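Local coordinates for periplasmic binding protein (Sulfurospirillum deleyianum, PDB 4PAG), which probably captures a metal chelate, such as an iron-siderophore complex or a corrinoid, for an ABC importer, and is seen here with histidine bound, at residues A[6-9]-A[13-16]; A[16-21]-A[137-142]; A[72-77]-A[102-107]; A[84-89]-A[110-115]; A[115-120]-A[131-136]. One frame throughout, in Å; residues are numbered along the deposited sequence. Where two conformers were deposited one is given.

All five contacts lie in the N-terminal half of the protein. Contacts 2, 3 and 5 are largely buried, whereas contacts 1 and 4 lie farther out and mix buried with exposed residues. Backbone bonding dominates only contact 1, the hairpin. Contact 2, which shares Leu16 with it and helix 127-138 with contact 5, is the most polar in its side chains and includes two bridging waters. Contact 5 packs that helix on edge strand 116-119 through apolar groups and a tyrosine. Contacts 3 and 4 both use helix 99-112: an indole lies beside its middle, and a leucine packs at its end. Phe6 and Val137 join contacts 1 and 2 through packing.

Contact 1. Residues A[6-9]-A[13-16]; sequences FLDV and PIVL
Phe6 and Ile14 form an antiparallel hydrogen-bonded pair, with Phe6 N to Ile14 O at 2.9 Å and Ile14 N to Phe6 O at 2.7 Å, both nearly straight; Leu7 and Pro13 follow as a non-hydrogen-bonded pair. Pro13 has no N-H to give, but its CA leans on Phe6 O in a C-H...O contact of 3.4 Å. The side chain of Ile14 starts with CG1 between the backbone N and the carbonyl carbon (chi1 59°), which lays CG1 against Phe6 O at 3.4 Å and carries CD1 to within 3.9 Å of Asp8 CB. Its CG2 lies beside the Asp8 carboxylate, and the two side chains cross at about a right angle. This is a two-strand beta hairpin, and Asp8 helps to shape its turn: OD1 accepts from the backbone N of both Ser10, as in an Asx turn, and Lys12. Cutting Ile14 back to alanine is likely to strip Asp8 CB of the isoleucine's cover and open a gap toward Pro115 and Leu117, which the isoleucine also touches. Farther along the same face, Leu16 CD1 meets the Phe6 ring obliquely, 3.7 Å from Phe6 CD1, the two side chains crossing nearly perpendicularly. On the outer face, where Leu7 and Pro13 are exposed, Leu7 CD2 lies 4.1 Å from Pro13 CB.

Contact 2. Residues A[16-21]-A[137-142]; sequences LPEHIT and VMQKEE
Gln139 carries its CG anti to the carbonyl carbon (chi1 -55°) and then bends at chi2 (-88°), which swings the amide across to Glu18. There NE2 donates to Glu18 O at 3.0 Å; the acceptor lies close to the amide plane, while the donor stands tilted from the carbonyl plane. Glu18 is itself bent at chi2, bringing OE2 to 3.0 Å from the same Gln139 NE2, with carboxylate and amide turned 53° apart. Gln139 has positive phi and ends the helix in a Schellman motif, so the contact gathers round a helix C-terminus whose carbonyls need partners. Two waters answer Met138 O: one donates to it and to Ile20 O, each at 2.9 Å, and the second also donates to it while accepting weakly from Ile20 N. Deeper in, Ile20 CG1 rests 3.3 Å from Val137 O, and Leu16 CD1 meets Val137 CG1 at 4.0 Å. Arg4 NH1 bonds to both Pro17 O and Val137 O, adding a further tie between loop and helix. Leu16 and Ile20 also pack on Val92 of strand 92-96, Val137 reaches Phe6 of strand 5-7, and the selenomethionine Met138 turns to helix 28-37.

Contact 3. Residues A[72-77]-A[102-107]; sequences GGWHGN and NEKTAK
Trp74 and Thr105 make the close part of this contact, loop residue against helix residue. Thr105 CA sits over one face of the five-membered ring in a CH-pi contact, 4.0 Å from its centroid and 19° off the normal. Thr105 OG1 comes over the same ring, 3.6 Å from Trp74 CG; anti to its own carbonyl carbon (chi1 -61°), this oxygen bonds back to Leu101 O within the helix, so its hydrogen is spent there and not on the indole. The ring's rotation is fixed by a further bond, from Trp74 NE1 to Asp108 OD2. Trp74 and Thr105 are both buried. The solvent side is looser: exposed Lys104 runs across the indole edge at about a right angle, with CG in the ring plane and 3.7 Å from Trp74 CD1, and its NZ makes a long, weak ion pair with Asp108. The tryptophan comes from the loop between helices 63-66 and 82-88, is bonded through its backbone to Ser26 just beyond strand 23-25, touches Pro80, and so packs helix 99-112 beside that loop.

Contact 4. Residues A[84-89]-A[110-115]; sequences AILAAK and ARISIP
Leu86 reaches across to Ile112 and Ile114, which approach it at different points along its side chain. Its CG lies opposite the backbone N (chi1 -178°), so the branch is carried out from helix 82-88 toward the end of helix 99-112. The base meets Ile112 first: Leu86 CB is 4.1 Å from Ile112 CD1, a methyl that reaches back toward the leucine. The tip then passes alongside the main chain, with Leu86 CD1 3.5 Å from Ile112 O, the carbonyl of the helix's last residue. The same CD1 faces Ile114 more distantly, 4.4 Å from its CG1, and Ile114 directs its CB toward the leucine. Both segments contain a helix end: Lys89 and Ser113 each take positive phi as the first residue to leave helical geometry, and the chain turns from there toward strands 92-96 and 116-119 respectively. Helix 99-112 links these parallel neighbours, so the contact packs helix 82-88 on the end of a beta-alpha-beta crossover. Behind it, Ile112 also packs on Leu82, while Ile85 and Ile114 both touch Ile93 of strand 92-96. The chemistry is therefore aliphatic with one main-chain oxygen beside a methyl: dispersion and the exclusion of water hold the two helix ends together, without directional bonds across the contact, and the exposed Leu86 forms the outer layer over the buried Ile112.

Contact 5. Residues A[115-120]-A[131-136]; sequences PALKVN and FRYLGR
Tyr133 reaches from helix 127-138 to Leu117 and Val119 of the strand beside it. Its CB already points toward the strand, and CG lies anti to the backbone N (chi1 179°), so the ring extends outward from the helix. Along the ring, CD2 is the first atom to touch, 3.9 Å from Val119 CG1, and CE2 follows at 4.0 Å from that same methyl. CZ then comes to 4.2 Å from Leu117 CD1, and at the tip OH lies 3.5 Å from Leu117 CD1, with Leu117 CB and CG a little farther off. Both aliphatic side chains meet the ring obliquely. Strand 116-119 and the helix that follows it form a beta-alpha unit of the N-terminal domain: the axes of strand 116-119 and of segment 131-136 run nearly antiparallel (163°) with a closest approach of 10.4 Å, and strand 116-119 is an edge strand of a three-strand parallel sheet, hydrogen-bonded to strand 92-96. With a serine instead of the tyrosine the ring is gone, and Leu117 and Val119 would probably lose their cover on the helix side. Leu134 adds a second, lighter touch, its CD2 4.3 Å from Val119 CG1. That leucine also packs on Ile94 and on Ile37 of helix 28-37, while Val119 reaches Ile30 of the same helix. Leu117 CD1 also meets Val137 CG2, one helical turn beyond Tyr133, at 3.6 Å.

Contact 1. Residues A[6-9]-A[13-16]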
# COMPACT_ATOMS: atom_id res chain seq x y z
N PHE A 6 18.02 18.86 4.59
CA PHE A 6 16.65 18.49 4.20
C PHE A 6 15.66 19.34 4.98
O PHE A 6 15.94 19.76 6.09
CB PHE A 6 16.40 17.01 4.50
CG PHE A 6 17.28 16.08 3.72
CD1 PHE A 6 18.52 15.70 4.22
CD2 PHE A 6 16.88 15.61 2.48
CE1 PHE A 6 19.35 14.85 3.49
CE2 PHE A 6 17.70 14.76 1.75
CZ PHE A 6 18.94 14.39 2.25
N LEU A 7 14.49 19.58 4.39
CA LEU A 7 13.42 20.27 5.10
C LEU A 7 12.66 19.24 5.94
O LEU A 7 12.20 18.25 5.41
CB LEU A 7 12.47 20.96 4.12
CG LEU A 7 13.08 22.07 3.25
CD1 LEU A 7 12.03 22.63 2.30
CD2 LEU A 7 13.69 23.17 4.10
N ASP A 8 12.55 19.50 7.24
CA ASP A 8 11.95 18.57 8.18
C ASP A 8 10.42 18.71 8.22
O ASP A 8 9.84 19.37 7.37
CB ASP A 8 12.59 18.73 9.57
CG ASP A 8 12.01 19.89 10.39
OD1 ASP A 8 11.26 20.74 9.86
OD2 ASP A 8 12.33 19.94 11.59
N VAL A 9 9.78 18.06 9.19
CA VAL A 9 8.31 18.04 9.28
C VAL A 9 7.69 19.42 9.53
O VAL A 9 6.51 19.63 9.22
CB VAL A 9 7.80 17.06 10.36
CG1 VAL A 9 8.09 15.63 9.93
CG2 VAL A 9 8.41 17.35 11.73
N PRO A 13 14.98 23.74 7.61
CA PRO A 13 16.14 23.00 7.11
C PRO A 13 16.91 22.36 8.26
O PRO A 13 17.24 23.05 9.22
CB PRO A 13 16.99 24.08 6.43
CG PRO A 13 16.61 25.34 7.12
CD PRO A 13 15.15 25.19 7.47
N ILE A 14 17.15 21.06 8.17
CA ILE A 14 17.98 20.36 9.16
C ILE A 14 19.10 19.62 8.44
O ILE A 14 18.96 19.25 7.28
CB ILE A 14 17.16 19.36 10.02
CG1 ILE A 14 16.47 18.30 9.14
CG2 ILE A 14 16.13 20.11 10.85
CD1 ILE A 14 16.06 17.06 9.90
N VAL A 15 20.22 19.41 9.14
CA VAL A 15 21.36 18.71 8.57
C VAL A 15 21.46 17.32 9.17
O VAL A 15 21.64 17.18 10.38
CB VAL A 15 22.67 19.48 8.83
CG1 VAL A 15 23.87 18.71 8.29
CG2 VAL A 15 22.61 20.87 8.21
N LEU A 16 21.35 16.30 8.33
CA LEU A 16 21.51 14.92 8.77
C LEU A 16 22.97 14.50 8.74
O LEU A 16 23.78 15.11 8.03
CB LEU A 16 20.71 13.97 7.87
CG LEU A 16 19.20 14.20 7.81
CD1 LEU A 16 18.56 13.15 6.91
CD2 LEU A 16 18.59 14.15 9.20

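Contact 2. Residues A[16-21]-A[137-142]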
# COMPACT_ATOMS: atom_id res chain seq x y z
N LEU A 16 21.35 16.30 8.33
CA LEU A 16 21.51 14.92 8.77
C LEU A 16 22.97 14.50 8.74
O LEU A 16 23.78 15.11 8.03
CB LEU A 16 20.71 13.97 7.87
CG LEU A 16 19.20 14.20 7.81
CD1 LEU A 16 18.56 13.15 6.91
CD2 LEU A 16 18.59 14.15 9.20
N PRO A 17 23.32 13.45 9.50
CA PRO A 17 24.63 12.81 9.37
C PRO A 17 24.91 12.32 7.96
O PRO A 17 23.97 12.00 7.20
CB PRO A 17 24.54 11.62 10.33
CG PRO A 17 23.49 11.99 11.31
CD PRO A 17 22.51 12.84 10.57
N GLU A 18 26.19 12.25 7.62
CA GLU A 18 26.63 11.76 6.32
C GLU A 18 26.08 10.36 6.06
O GLU A 18 25.53 10.10 4.98
CB GLU A 18 28.16 11.75 6.26
CG GLU A 18 28.75 11.46 4.88
CD GLU A 18 28.36 12.48 3.83
OE1 GLU A 18 28.18 13.67 4.17
OE2 GLU A 18 28.23 12.10 2.66
N HIS A 19 26.20 9.48 7.05
CA HIS A 19 25.73 8.11 6.93
C HIS A 19 24.62 7.79 7.93
O HIS A 19 24.82 7.87 9.14
CB HIS A 19 26.89 7.13 7.10
CG HIS A 19 27.93 7.27 6.04
ND1 HIS A 19 29.18 7.81 6.28
CD2 HIS A 19 27.90 6.97 4.72
CE1 HIS A 19 29.88 7.81 5.16
NE2 HIS A 19 29.13 7.31 4.20
N ILE A 20 23.46 7.43 7.41
CA ILE A 20 22.33 7.00 8.23
C ILE A 20 22.50 5.50 8.46
O ILE A 20 22.39 4.71 7.52
CB ILE A 20 20.99 7.25 7.51
CG1 ILE A 20 20.86 8.73 7.09
CG2 ILE A 20 19.82 6.84 8.39
CD1 ILE A 20 20.86 9.72 8.22
N THR A 21 22.78 5.11 9.70
CA THR A 21 22.92 3.70 10.04
C THR A 21 21.74 3.18 10.87
O THR A 21 21.60 1.97 11.05
CB THR A 21 24.21 3.46 10.84
OG1 THR A 21 24.13 4.16 12.08
CG2 THR A 21 25.44 3.96 10.06
N VAL A 137 18.41 10.59 1.17
CA VAL A 137 18.44 10.53 2.63
C VAL A 137 19.33 9.39 3.14
O VAL A 137 20.24 9.61 3.95
CB VAL A 137 17.01 10.39 3.22
CG1 VAL A 137 17.06 10.15 4.73
CG2 VAL A 137 16.18 11.63 2.92
N MSE A 138 19.09 8.19 2.62
CA MSE A 138 19.76 6.99 3.08
C MSE A 138 21.11 6.72 2.42
O MSE A 138 21.78 5.77 2.78
CB MSE A 138 18.81 5.80 2.80
CG MSE A 138 17.52 5.85 3.61
SE MSE A 138 16.28 4.39 3.15
CE MSE A 138 17.42 2.94 3.85
N GLN A 139 21.51 7.55 1.45
CA GLN A 139 22.70 7.29 0.63
C GLN A 139 22.63 5.92 -0.05
O GLN A 139 23.61 5.18 -0.08
CB GLN A 139 23.99 7.40 1.45
CG GLN A 139 24.17 8.72 2.19
CD GLN A 139 24.86 9.77 1.36
OE1 GLN A 139 24.59 9.91 0.17
NE2 GLN A 139 25.78 10.52 1.98
N LYS A 140 21.45 5.61 -0.58
CA LYS A 140 21.19 4.38 -1.32
C LYS A 140 20.59 4.78 -2.67
O LYS A 140 19.53 4.28 -3.10
CB LYS A 140 20.21 3.49 -0.54
CG LYS A 140 20.77 2.91 0.76
CD LYS A 140 21.92 1.93 0.54
CE LYS A 140 21.52 0.80 -0.39
NZ LYS A 140 22.47 -0.33 -0.34
N GLU A 141 21.28 5.70 -3.34
CA GLU A 141 20.75 6.37 -4.51
C GLU A 141 20.54 5.42 -5.70
O GLU A 141 19.50 5.45 -6.34
CB GLU A 141 21.65 7.54 -4.93
CG GLU A 141 21.83 8.64 -3.88
CD GLU A 141 23.09 8.47 -3.03
OE1 GLU A 141 23.59 7.32 -2.83
OE2 GLU A 141 23.59 9.50 -2.54
N GLU A 142 21.52 4.56 -5.99
CA GLU A 142 21.39 3.68 -7.15
C GLU A 142 20.26 2.67 -6.95
O GLU A 142 19.49 2.41 -7.87
CB GLU A 142 22.69 2.94 -7.48
CG GLU A 142 23.82 3.82 -7.98
CD GLU A 142 23.43 4.70 -9.15
OE1 GLU A 142 22.66 4.25 -10.03
OE2 GLU A 142 23.91 5.85 -9.20
O HOH W 1 20.88 4.17 5.07
O HOH W 2 24.08 6.03 4.67

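Contact 3. Residues A[72-77]-A[102-107]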
# COMPACT_ATOMS: atom_id res chain seq x y z
N GLY A 72 5.57 0.24 17.32
CA GLY A 72 4.35 1.01 17.12
C GLY A 72 4.52 2.06 16.04
O GLY A 72 5.54 2.10 15.35
N GLY A 73 3.52 2.91 15.90
CA GLY A 73 3.53 3.92 14.85
C GLY A 73 2.29 4.77 14.87
O GLY A 73 1.37 4.54 15.67
N TRP A 74 2.27 5.77 13.98
CA TRP A 74 1.15 6.68 13.84
C TRP A 74 0.33 6.25 12.64
O TRP A 74 0.63 6.63 11.50
CB TRP A 74 1.65 8.11 13.62
CG TRP A 74 2.37 8.73 14.78
CD1 TRP A 74 1.82 9.48 15.78
CD2 TRP A 74 3.77 8.70 15.04
NE1 TRP A 74 2.80 9.92 16.64
CE2 TRP A 74 4.01 9.44 16.21
CE3 TRP A 74 4.86 8.10 14.40
CZ2 TRP A 74 5.29 9.61 16.76
CZ3 TRP A 74 6.13 8.26 14.94
CH2 TRP A 74 6.33 9.01 16.11
N HIS A 75 -0.69 5.43 12.89
CA HIS A 75 -1.58 4.93 11.84
C HIS A 75 -2.75 4.18 12.48
O HIS A 75 -2.74 3.91 13.69
CB HIS A 75 -0.82 4.02 10.85
CG HIS A 75 -0.13 2.88 11.50
ND1 HIS A 75 -0.55 1.57 11.37
CD2 HIS A 75 0.93 2.85 12.35
CE1 HIS A 75 0.24 0.79 12.08
NE2 HIS A 75 1.14 1.54 12.69
N GLY A 76 -3.76 3.84 11.68
CA GLY A 76 -5.00 3.25 12.18
C GLY A 76 -4.80 2.05 13.10
O GLY A 76 -4.05 1.12 12.78
N ASN A 77 -5.48 2.08 14.25
CA ASN A 77 -5.43 0.99 15.23
C ASN A 77 -4.03 0.74 15.81
O ASN A 77 -3.69 -0.38 16.18
CB ASN A 77 -5.98 -0.30 14.61
CG ASN A 77 -7.38 -0.13 14.06
OD1 ASN A 77 -7.60 -0.16 12.84
ND2 ASN A 77 -8.35 0.07 14.95
N ASN A 102 -1.04 14.15 10.40
CA ASN A 102 0.07 15.10 10.58
C ASN A 102 0.08 15.79 11.95
O ASN A 102 1.14 16.03 12.49
CB ASN A 102 0.10 16.15 9.46
CG ASN A 102 0.60 15.59 8.13
OD1 ASN A 102 1.28 14.56 8.09
ND2 ASN A 102 0.26 16.26 7.05
N GLU A 103 -1.10 16.08 12.50
CA GLU A 103 -1.20 16.81 13.78
C GLU A 103 -0.55 16.01 14.91
O GLU A 103 0.41 16.47 15.54
CB GLU A 103 -2.66 17.14 14.13
CG GLU A 103 -2.81 17.98 15.40
CD GLU A 103 -4.26 18.32 15.75
OE1 GLU A 103 -5.20 17.71 15.19
OE2 GLU A 103 -4.47 19.20 16.60
N LYS A 104 -1.09 14.82 15.15
CA LYS A 104 -0.60 13.94 16.21
C LYS A 104 0.88 13.59 16.01
O LYS A 104 1.65 13.54 16.99
CB LYS A 104 -1.45 12.66 16.25
CG LYS A 104 -0.95 11.56 17.17
CD LYS A 104 -1.57 11.61 18.55
CE LYS A 104 -0.93 10.60 19.51
NZ LYS A 104 -0.71 9.25 18.92
N THR A 105 1.28 13.34 14.77
CA THR A 105 2.66 13.02 14.45
C THR A 105 3.57 14.18 14.85
O THR A 105 4.59 13.98 15.52
CB THR A 105 2.87 12.69 12.95
OG1 THR A 105 2.07 11.55 12.57
CG2 THR A 105 4.33 12.37 12.68
N ALA A 106 3.20 15.39 14.46
CA ALA A 106 4.02 16.59 14.75
C ALA A 106 4.15 16.84 16.25
O ALA A 106 5.24 17.16 16.73
CB ALA A 106 3.45 17.82 14.05
N LYS A 107 3.04 16.71 16.97
CA LYS A 107 3.03 16.80 18.43
C LYS A 107 4.04 15.85 19.07
O LYS A 107 4.90 16.27 19.85
CB LYS A 107 1.65 16.43 19.00
CG LYS A 107 0.51 17.40 18.76
CD LYS A 107 -0.68 17.02 19.65
CE LYS A 107 -2.04 17.19 18.97
NZ LYS A 107 -2.40 18.62 18.72

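Contact 4. Residues A[84-89]-A[110-115]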
# COMPACT_ATOMS: atom_id res chain seq x y z
N ALA A 84 10.57 3.85 23.58
CA ALA A 84 11.40 2.87 22.86
C ALA A 84 12.04 3.48 21.61
O ALA A 84 13.21 3.25 21.32
CB ALA A 84 10.57 1.66 22.49
N ILE A 85 11.26 4.25 20.87
CA ILE A 85 11.79 4.95 19.70
C ILE A 85 12.94 5.85 20.15
O ILE A 85 14.04 5.78 19.59
CB ILE A 85 10.70 5.77 18.99
CG1 ILE A 85 9.68 4.82 18.35
CG2 ILE A 85 11.32 6.65 17.91
CD1 ILE A 85 8.36 5.48 18.01
N LEU A 86 12.70 6.67 21.16
CA LEU A 86 13.74 7.57 21.66
C LEU A 86 14.97 6.78 22.10
O LEU A 86 16.10 7.15 21.77
CB LEU A 86 13.21 8.43 22.81
CG LEU A 86 14.16 9.46 23.43
CD1 LEU A 86 14.78 10.37 22.38
CD2 LEU A 86 13.41 10.28 24.47
N ALA A 87 14.75 5.69 22.83
CA ALA A 87 15.85 4.88 23.35
C ALA A 87 16.66 4.23 22.24
O ALA A 87 17.86 4.04 22.38
CB ALA A 87 15.33 3.83 24.32
N ALA A 88 16.00 3.89 21.13
CA ALA A 88 16.66 3.20 20.01
C ALA A 88 17.55 4.10 19.16
O ALA A 88 18.33 3.60 18.33
CB ALA A 88 15.63 2.52 19.13
N LYS A 89 17.43 5.42 19.32
CA LYS A 89 18.34 6.38 18.69
C LYS A 89 18.40 6.24 17.16
O LYS A 89 19.48 6.00 16.61
CB LYS A 89 19.76 6.26 19.27
CG LYS A 89 19.86 6.41 20.78
CD LYS A 89 19.97 7.87 21.21
CE LYS A 89 20.15 8.01 22.71
NZ LYS A 89 21.42 7.40 23.20
N ALA A 110 7.84 16.35 18.39
CA ALA A 110 8.39 17.44 19.20
C ALA A 110 8.86 16.92 20.55
O ALA A 110 9.94 17.25 21.03
CB ALA A 110 7.35 18.54 19.39
N ARG A 111 8.04 16.07 21.15
CA ARG A 111 8.36 15.43 22.42
C ARG A 111 9.62 14.57 22.33
O ARG A 111 10.46 14.60 23.23
CB ARG A 111 7.16 14.60 22.85
CG ARG A 111 7.32 13.87 24.16
CD ARG A 111 6.01 13.17 24.45
NE ARG A 111 6.18 12.11 25.43
CZ ARG A 111 5.22 11.26 25.76
NH1 ARG A 111 4.01 11.34 25.19
NH2 ARG A 111 5.46 10.32 26.67
N ILE A 112 9.74 13.82 21.24
CA ILE A 112 10.86 12.90 21.00
C ILE A 112 12.16 13.63 20.71
O ILE A 112 13.22 13.20 21.16
CB ILE A 112 10.54 11.95 19.82
CG1 ILE A 112 9.45 10.95 20.21
CG2 ILE A 112 11.78 11.19 19.36
CD1 ILE A 112 9.75 10.15 21.46
N SER A 113 12.09 14.72 19.94
CA SER A 113 13.27 15.52 19.60
C SER A 113 14.33 14.72 18.82
O SER A 113 15.52 14.79 19.12
CB SER A 113 13.85 16.17 20.87
OG SER A 113 15.13 16.73 20.66
N ILE A 114 13.87 13.95 17.84
CA ILE A 114 14.73 13.29 16.85
C ILE A 114 14.41 13.94 15.50
O ILE A 114 13.25 14.22 15.24
CB ILE A 114 14.44 11.77 16.76
CG1 ILE A 114 14.79 11.05 18.07
CG2 ILE A 114 15.19 11.12 15.59
CD1 ILE A 114 16.26 10.74 18.24
N PRO A 115 15.43 14.19 14.65
CA PRO A 115 15.17 14.73 13.31
C PRO A 115 14.12 13.91 12.54
O PRO A 115 14.19 12.68 12.53
CB PRO A 115 16.53 14.60 12.62
CG PRO A 115 17.51 14.74 13.74
CD PRO A 115 16.88 14.04 14.90

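Contact 5. Residues A[115-120]-A[131-136]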
# COMPACT_ATOMS: atom_id res chain seq x y z
N PRO A 115 15.43 14.19 14.65
CA PRO A 115 15.17 14.73 13.31
C PRO A 115 14.12 13.91 12.54
O PRO A 115 14.19 12.68 12.53
CB PRO A 115 16.53 14.60 12.62
CG PRO A 115 17.51 14.74 13.74
CD PRO A 115 16.88 14.04 14.90
N ALA A 116 13.17 14.58 11.89
CA ALA A 116 12.12 13.85 11.17
C ALA A 116 11.73 14.51 9.85
O ALA A 116 11.58 15.74 9.77
CB ALA A 116 10.90 13.66 12.06
N LEU A 117 11.58 13.68 8.83
CA LEU A 117 11.14 14.12 7.51
C LEU A 117 9.80 13.49 7.26
O LEU A 117 9.46 12.48 7.88
CB LEU A 117 12.12 13.64 6.44
CG LEU A 117 13.60 13.89 6.74
CD1 LEU A 117 14.48 13.34 5.63
CD2 LEU A 117 13.86 15.37 6.96
N LYS A 118 9.04 14.06 6.34
CA LYS A 118 7.77 13.47 5.95
C LYS A 118 7.68 13.36 4.44
O LYS A 118 8.22 14.19 3.71
CB LYS A 118 6.59 14.26 6.54
CG LYS A 118 6.38 15.67 6.02
CD LYS A 118 5.24 16.29 6.82
CE LYS A 118 4.60 17.48 6.13
NZ LYS A 118 5.29 18.75 6.45
N VAL A 119 6.99 12.31 3.98
CA VAL A 119 6.85 12.06 2.55
C VAL A 119 5.38 11.89 2.19
O VAL A 119 4.60 11.29 2.93
CB VAL A 119 7.67 10.84 2.10
CG1 VAL A 119 9.15 11.06 2.40
CG2 VAL A 119 7.19 9.56 2.76
N ASN A 120 5.01 12.45 1.04
CA ASN A 120 3.64 12.46 0.58
C ASN A 120 3.40 11.33 -0.42
O ASN A 120 3.79 11.44 -1.58
CB ASN A 120 3.31 13.82 -0.04
CG ASN A 120 1.83 13.98 -0.35
OD1 ASN A 120 1.09 13.01 -0.40
ND2 ASN A 120 1.41 15.21 -0.54
N PHE A 131 10.78 7.63 -3.71
CA PHE A 131 11.90 6.69 -3.73
C PHE A 131 13.24 7.41 -3.93
O PHE A 131 14.19 7.18 -3.18
CB PHE A 131 11.70 5.62 -4.81
CG PHE A 131 10.94 4.42 -4.33
CD1 PHE A 131 11.49 3.58 -3.38
CD2 PHE A 131 9.68 4.12 -4.85
CE1 PHE A 131 10.81 2.45 -2.94
CE2 PHE A 131 8.99 3.00 -4.40
CZ PHE A 131 9.56 2.17 -3.46
N ARG A 132 13.33 8.29 -4.93
CA ARG A 132 14.57 9.04 -5.16
C ARG A 132 14.98 9.88 -3.94
O ARG A 132 16.16 9.92 -3.56
CB ARG A 132 14.43 9.93 -6.40
CG ARG A 132 14.27 9.13 -7.68
CD ARG A 132 14.32 9.99 -8.93
NE ARG A 132 13.90 9.18 -10.07
CZ ARG A 132 12.72 9.26 -10.68
NH1 ARG A 132 11.80 10.15 -10.32
NH2 ARG A 132 12.47 8.44 -11.70
N TYR A 133 14.01 10.54 -3.33
CA TYR A 133 14.23 11.34 -2.13
C TYR A 133 14.79 10.48 -1.01
O TYR A 133 15.80 10.83 -0.41
CB TYR A 133 12.91 11.98 -1.70
CG TYR A 133 12.98 12.83 -0.45
CD1 TYR A 133 13.49 14.11 -0.50
CD2 TYR A 133 12.51 12.35 0.78
CE1 TYR A 133 13.54 14.90 0.64
CE2 TYR A 133 12.56 13.14 1.92
CZ TYR A 133 13.07 14.41 1.84
OH TYR A 133 13.13 15.22 2.96
N LEU A 134 14.16 9.34 -0.74
CA LEU A 134 14.65 8.44 0.31
C LEU A 134 16.04 7.88 0.00
O LEU A 134 16.84 7.67 0.92
CB LEU A 134 13.64 7.32 0.58
CG LEU A 134 12.36 7.77 1.27
CD1 LEU A 134 11.48 6.57 1.57
CD2 LEU A 134 12.67 8.53 2.55
N GLY A 135 16.34 7.66 -1.28
CA GLY A 135 17.70 7.29 -1.70
C GLY A 135 18.75 8.32 -1.31
O GLY A 135 19.84 7.94 -0.86
N ARG A 136 18.44 9.60 -1.47
CA ARG A 136 19.36 10.67 -1.07
C ARG A 136 19.53 10.68 0.44
O ARG A 136 20.65 10.75 0.94
CB ARG A 136 18.87 12.04 -1.56
CG ARG A 136 18.93 12.22 -3.07
CD ARG A 136 18.27 13.52 -3.54
NE ARG A 136 17.58 13.32 -4.81
CZ ARG A 136 16.28 13.48 -4.99
NH1 ARG A 136 15.50 13.89 -4.00
NH2 ARG A 136 15.75 13.27 -6.19